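Nitroreductase family protein (Clostridium novyi, PDB 3G14) belongs to the nitroreductase family and is probably an oxidoreductase, in a family whose members generally work with bound FMN. Local coordinates at residues P45-V50 / D176-S181; V85-E90 / D141-V146. All coordinates share one frame; numbering follows the deposited sequence.

How the contacts relate
Both contacts sit on one four-stranded mixed sheet, in which strand 80-86 runs between 46-51 and 144-151, and 173-175 lies beyond 46-51. Contact 1 brings the loop after 173-175 over strand 46-51, and contact 2 pairs the end of 80-86 with the start of 144-151. Along the chain the order is 45-50, 85-90, 141-146, 176-181, so contact 2 falls wholly between the two halves of contact 1. Their centres are about 12 Å apart, and they touch directly: the backbones of 45-50 and 85-90 are probably hydrogen-bonded, while Trp178 packs on Leu143. Together they join the start of strand 144-151 and the loop that follows 173-175 to the two middle strands.

Contact 1 (P45-V50 / D176-S181); sequences PYKFIV and DKWGTS
Trp178 swings its indole back over strand 46-51, where Lys47 and Ile49, two residues apart and on the same side of the strand, receive it. The two partners meet different parts of the ring. Ile49 comes up to the edge of the benzene half, close to the ring plane, with CD1 4.0 Å from Trp178 CE3. The lysine crosses the indole at about a right angle and lays its aliphatic stem against the far end of the six-membered ring, Lys47 CD being 3.8 Å from Trp178 CH2 and Lys47 CB 3.9 Å from Trp178 CZ3; the chain bends just at its end, by chi4. What brings the indole here is Trp178 chi1 of 179°, which sets CG opposite the main-chain nitrogen. Tyr174 meets the same indole edge-to-face, and Pro140, Val85 and Leu143 also pack on it.

The other branch of Ile49 packs on the incoming backbone, CG2 resting 3.7 Å from Asp176 N. Asp176 N donates to Val50 O at 2.9 Å, a fairly straight bond (162°), the donor tilted 25° from the carbonyl plane. Asp176 turns its carboxylate to the chain just beyond the strand, where OD1 accepts from the backbone nitrogens of Glu52 and Ser53.

After Asp176 the chain reverses in a type II beta turn from Lys177 to Thr180, with Gly179 in its third position at a positive phi. The arrangement is a loop folded back over the face of a mixed sheet, immediately after the strand 173-175, outermost within this chain, which runs parallel to 46-51.

Contact 2 (V85-E90 / D141-V146); sequences VANPEE and DNLRVV
Strands 85-86 and 144-146 run antiparallel here. Ala86 and Arg144 form a hydrogen-bonded pair, each nitrogen donating to the other's carbonyl: Ala86 N to Arg144 O and Arg144 N to Ala86 O, both 2.8 Å. Val85 and Val145 are the adjoining non-hydrogen-bonded pair, their CA atoms only 4.6 Å apart, and Val85 CA adds a C-H...O contact to Arg144 O. Beyond Ala86 the pairing ends as the chain turns into a short, weakly bonded helix at about 88-91.

On the face bearing Val85, Leu143 crosses that valine at about a right angle, Leu143 CB lying 3.9 Å from Val85 CG1. With CG held beside its own nitrogen (chi1 -58°), Leu143 can also carry CD2 to within 3.7 Å of Asn87 CB. Ile139 packs on Val85 as well.

This is the edge of the mixed sheet, 144-151 being an outermost strand within the chain, and it lies close to the second subunit: Lys97 of that subunit donates to Val146 O, and its Ser95 packs on Arg144.

On the opposite face Ala86 CB meets Val146 CG2, with Tyr100 and Thr104 of helix 99-117 against the alanine. Pro88 CG presses on Arg144 CG, a tight 3.4 Å, the two side chains crossing near a right angle. The arginine then bends at chi2 and chi3, and its NE forms a salt bridge with Glu130.

Asn87 is the N-cap of the helix: OD1 accepts from Glu89 N, which stands 53° out of the amide plane. A water donates to Asn87 OD1 at 2.7 Å and, over a longer distance, to Asn142 O, and accepts from Asn142 ND2, bridging the cap to the loop before strand 144-151.

Contact 1 (P45-V50 / D176-S181)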
# COMPACT_ATOMS: atom_id res chain seq x y z
N PRO B 45 -11.15 -7.52 0.79
CA PRO B 45 -11.68 -7.85 -0.55
C PRO B 45 -10.70 -8.56 -1.51
O PRO B 45 -10.95 -8.60 -2.71
CB PRO B 45 -12.06 -6.47 -1.11
CG PRO B 45 -11.16 -5.52 -0.46
CD PRO B 45 -10.86 -6.07 0.92
N TYR B 46 -9.61 -9.11 -1.00
CA TYR B 46 -8.56 -9.74 -1.82
C TYR B 46 -8.17 -11.09 -1.21
O TYR B 46 -8.46 -11.38 -0.05
CB TYR B 46 -7.33 -8.83 -1.93
CG TYR B 46 -6.92 -8.25 -0.60
CD1 TYR B 46 -6.20 -9.01 0.32
CD2 TYR B 46 -7.30 -6.96 -0.23
CE1 TYR B 46 -5.86 -8.48 1.56
CE2 TYR B 46 -7.00 -6.46 1.02
CZ TYR B 46 -6.28 -7.23 1.91
OH TYR B 46 -5.94 -6.70 3.15
N LYS B 47 -7.58 -11.92 -2.06
CA LYS B 47 -6.88 -13.14 -1.70
C LYS B 47 -5.62 -13.24 -2.55
O LYS B 47 -5.48 -12.50 -3.55
CB LYS B 47 -7.78 -14.36 -1.91
CG LYS B 47 -9.10 -14.35 -1.10
CD LYS B 47 -9.96 -15.61 -1.35
CE LYS B 47 -11.08 -15.74 -0.32
NZ LYS B 47 -12.03 -14.64 -0.32
N PHE B 48 -4.71 -14.13 -2.14
CA PHE B 48 -3.40 -14.33 -2.77
C PHE B 48 -3.32 -15.74 -3.31
O PHE B 48 -3.70 -16.71 -2.61
CB PHE B 48 -2.28 -14.08 -1.73
CG PHE B 48 -2.32 -12.70 -1.20
CD1 PHE B 48 -1.86 -11.63 -1.99
CD2 PHE B 48 -2.88 -12.44 0.06
CE1 PHE B 48 -1.96 -10.32 -1.55
CE2 PHE B 48 -2.96 -11.10 0.52
CZ PHE B 48 -2.49 -10.05 -0.29
N ILE B 49 -2.84 -15.86 -4.54
CA ILE B 49 -2.48 -17.18 -5.09
C ILE B 49 -0.96 -17.26 -5.12
O ILE B 49 -0.28 -16.38 -5.71
CB ILE B 49 -3.02 -17.39 -6.50
CG1 ILE B 49 -4.52 -17.07 -6.57
CG2 ILE B 49 -2.69 -18.80 -7.03
CD1 ILE B 49 -5.07 -17.06 -8.05
N VAL B 50 -0.42 -18.27 -4.44
CA VAL B 50 1.00 -18.62 -4.54
C VAL B 50 1.16 -19.50 -5.78
O VAL B 50 0.58 -20.56 -5.87
CB VAL B 50 1.52 -19.35 -3.27
CG1 VAL B 50 2.98 -19.88 -3.47
CG2 VAL B 50 1.44 -18.45 -2.05
N ASP B 176 -1.51 -22.32 -6.76
CA ASP B 176 -1.57 -22.55 -8.22
C ASP B 176 -2.92 -22.22 -8.89
O ASP B 176 -2.95 -21.83 -10.07
CB ASP B 176 -1.14 -23.98 -8.60
CG ASP B 176 0.36 -24.22 -8.44
OD1 ASP B 176 1.15 -23.25 -8.48
OD2 ASP B 176 0.75 -25.39 -8.28
N LYS B 177 -4.01 -22.44 -8.16
CA LYS B 177 -5.34 -22.36 -8.68
C LYS B 177 -6.27 -21.67 -7.67
O LYS B 177 -6.21 -21.93 -6.48
CB LYS B 177 -5.87 -23.77 -8.99
CG LYS B 177 -7.28 -23.79 -9.47
CD LYS B 177 -7.72 -25.22 -9.74
CE LYS B 177 -9.21 -25.30 -10.07
NZ LYS B 177 -9.62 -26.70 -10.33
N TRP B 178 -7.11 -20.79 -8.17
CA TRP B 178 -8.09 -20.11 -7.33
C TRP B 178 -9.00 -21.13 -6.65
O TRP B 178 -9.57 -22.02 -7.30
CB TRP B 178 -8.92 -19.15 -8.20
CG TRP B 178 -9.97 -18.41 -7.45
CD1 TRP B 178 -11.30 -18.71 -7.38
CD2 TRP B 178 -9.77 -17.23 -6.69
NE1 TRP B 178 -11.94 -17.78 -6.58
CE2 TRP B 178 -11.02 -16.86 -6.15
CE3 TRP B 178 -8.65 -16.46 -6.38
CZ2 TRP B 178 -11.19 -15.73 -5.34
CZ3 TRP B 178 -8.81 -15.35 -5.55
CH2 TRP B 178 -10.08 -14.99 -5.06
N GLY B 179 -9.12 -21.02 -5.32
CA GLY B 179 -9.98 -21.94 -4.54
C GLY B 179 -9.28 -23.14 -3.93
O GLY B 179 -9.86 -23.81 -3.07
N THR B 180 -8.07 -23.46 -4.38
CA THR B 180 -7.29 -24.56 -3.81
C THR B 180 -6.40 -24.04 -2.66
O THR B 180 -5.45 -23.29 -2.87
CB THR B 180 -6.42 -25.25 -4.88
OG1 THR B 180 -7.27 -25.77 -5.92
CG2 THR B 180 -5.58 -26.39 -4.28
N SER B 181 -6.75 -24.45 -1.45
CA SER B 181 -6.05 -24.07 -0.23
C SER B 181 -4.55 -24.36 -0.23
O SER B 181 -4.12 -25.50 -0.44
CB SER B 181 -6.69 -24.82 0.94
OG SER B 181 -5.98 -24.57 2.14

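Contact 2 (V85-E90 / D141-V146)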
# COMPACT_ATOMS: atom_id res chain seq x y z
N VAL B 85 -5.48 -10.93 -6.02
CA VAL B 85 -6.75 -10.96 -6.73
C VAL B 85 -7.84 -10.33 -5.84
O VAL B 85 -7.98 -10.66 -4.67
CB VAL B 85 -7.14 -12.42 -7.08
CG1 VAL B 85 -8.51 -12.51 -7.88
CG2 VAL B 85 -5.99 -13.12 -7.87
N ALA B 86 -8.60 -9.41 -6.39
CA ALA B 86 -9.63 -8.69 -5.61
C ALA B 86 -11.03 -8.75 -6.19
O ALA B 86 -11.24 -8.97 -7.41
CB ALA B 86 -9.24 -7.25 -5.40
N ASN B 87 -11.98 -8.54 -5.29
CA ASN B 87 -13.37 -8.46 -5.62
C ASN B 87 -13.84 -7.01 -5.51
O ASN B 87 -14.05 -6.52 -4.39
CB ASN B 87 -14.19 -9.30 -4.67
CG ASN B 87 -15.68 -9.34 -5.04
OD1 ASN B 87 -16.16 -8.71 -5.98
ND2 ASN B 87 -16.40 -10.15 -4.31
N PRO B 88 -14.03 -6.34 -6.66
CA PRO B 88 -14.45 -4.92 -6.66
C PRO B 88 -15.80 -4.68 -6.03
O PRO B 88 -16.05 -3.58 -5.58
CB PRO B 88 -14.51 -4.58 -8.15
CG PRO B 88 -13.66 -5.55 -8.80
CD PRO B 88 -13.87 -6.83 -8.04
N GLU B 89 -16.65 -5.71 -5.93
CA GLU B 89 -18.00 -5.56 -5.40
C GLU B 89 -18.11 -5.73 -3.89
O GLU B 89 -19.13 -5.40 -3.31
CB GLU B 89 -18.93 -6.56 -6.09
CG GLU B 89 -18.88 -6.48 -7.61
CD GLU B 89 -19.41 -5.16 -8.15
OE1 GLU B 89 -20.53 -4.75 -7.77
OE2 GLU B 89 -18.69 -4.54 -8.96
N GLU B 90 -17.07 -6.21 -3.23
CA GLU B 90 -17.15 -6.43 -1.81
C GLU B 90 -17.39 -5.11 -1.07
O GLU B 90 -18.38 -4.98 -0.33
CB GLU B 90 -15.91 -7.11 -1.27
CG GLU B 90 -15.74 -6.95 0.25
CD GLU B 90 -15.61 -8.27 0.97
OE1 GLU B 90 -14.87 -9.16 0.49
OE2 GLU B 90 -16.26 -8.41 2.02
N ASP B 141 -14.14 -14.56 -13.75
CA ASP B 141 -13.97 -13.35 -14.56
C ASP B 141 -14.57 -12.09 -13.94
O ASP B 141 -14.28 -11.00 -14.40
CB ASP B 141 -14.56 -13.56 -15.96
CG ASP B 141 -13.81 -12.80 -17.06
OD1 ASP B 141 -12.70 -12.22 -16.83
OD2 ASP B 141 -14.34 -12.82 -18.19
N ASN B 142 -15.37 -12.23 -12.88
CA ASN B 142 -15.87 -11.06 -12.13
C ASN B 142 -14.84 -10.49 -11.12
O ASN B 142 -15.10 -9.49 -10.49
CB ASN B 142 -17.20 -11.37 -11.43
CG ASN B 142 -17.07 -12.50 -10.38
OD1 ASN B 142 -16.49 -13.52 -10.65
ND2 ASN B 142 -17.53 -12.24 -9.18
N LEU B 143 -13.71 -11.15 -10.94
CA LEU B 143 -12.67 -10.64 -10.07
C LEU B 143 -11.60 -9.92 -10.88
O LEU B 143 -11.60 -9.99 -12.10
CB LEU B 143 -12.06 -11.79 -9.29
CG LEU B 143 -13.09 -12.57 -8.45
CD1 LEU B 143 -12.46 -13.82 -7.82
CD2 LEU B 143 -13.71 -11.71 -7.37
N ARG B 144 -10.68 -9.23 -10.18
CA ARG B 144 -9.63 -8.43 -10.82
C ARG B 144 -8.28 -8.91 -10.34
O ARG B 144 -8.11 -9.15 -9.15
CB ARG B 144 -9.81 -6.93 -10.54
CG ARG B 144 -11.15 -6.35 -11.02
CD ARG B 144 -11.37 -6.47 -12.53
NE ARG B 144 -10.24 -5.97 -13.31
CZ ARG B 144 -9.99 -4.68 -13.58
NH1 ARG B 144 -10.79 -3.72 -13.16
NH2 ARG B 144 -8.92 -4.36 -14.29
N VAL B 145 -7.34 -9.08 -11.27
CA VAL B 145 -5.93 -9.32 -10.93
C VAL B 145 -5.27 -7.95 -10.74
O VAL B 145 -5.06 -7.21 -11.69
CB VAL B 145 -5.19 -10.22 -11.98
CG1 VAL B 145 -3.72 -10.50 -11.53
CG2 VAL B 145 -6.00 -11.53 -12.24
N VAL B 146 -4.94 -7.63 -9.50
CA VAL B 146 -4.40 -6.30 -9.19
C VAL B 146 -2.91 -6.16 -9.53
O VAL B 146 -2.49 -5.21 -10.19
CB VAL B 146 -4.71 -5.91 -7.71
CG1 VAL B 146 -4.11 -4.53 -7.32
CG2 VAL B 146 -6.24 -5.95 -7.41
O HOH W 1 -17.44 -9.46 -8.21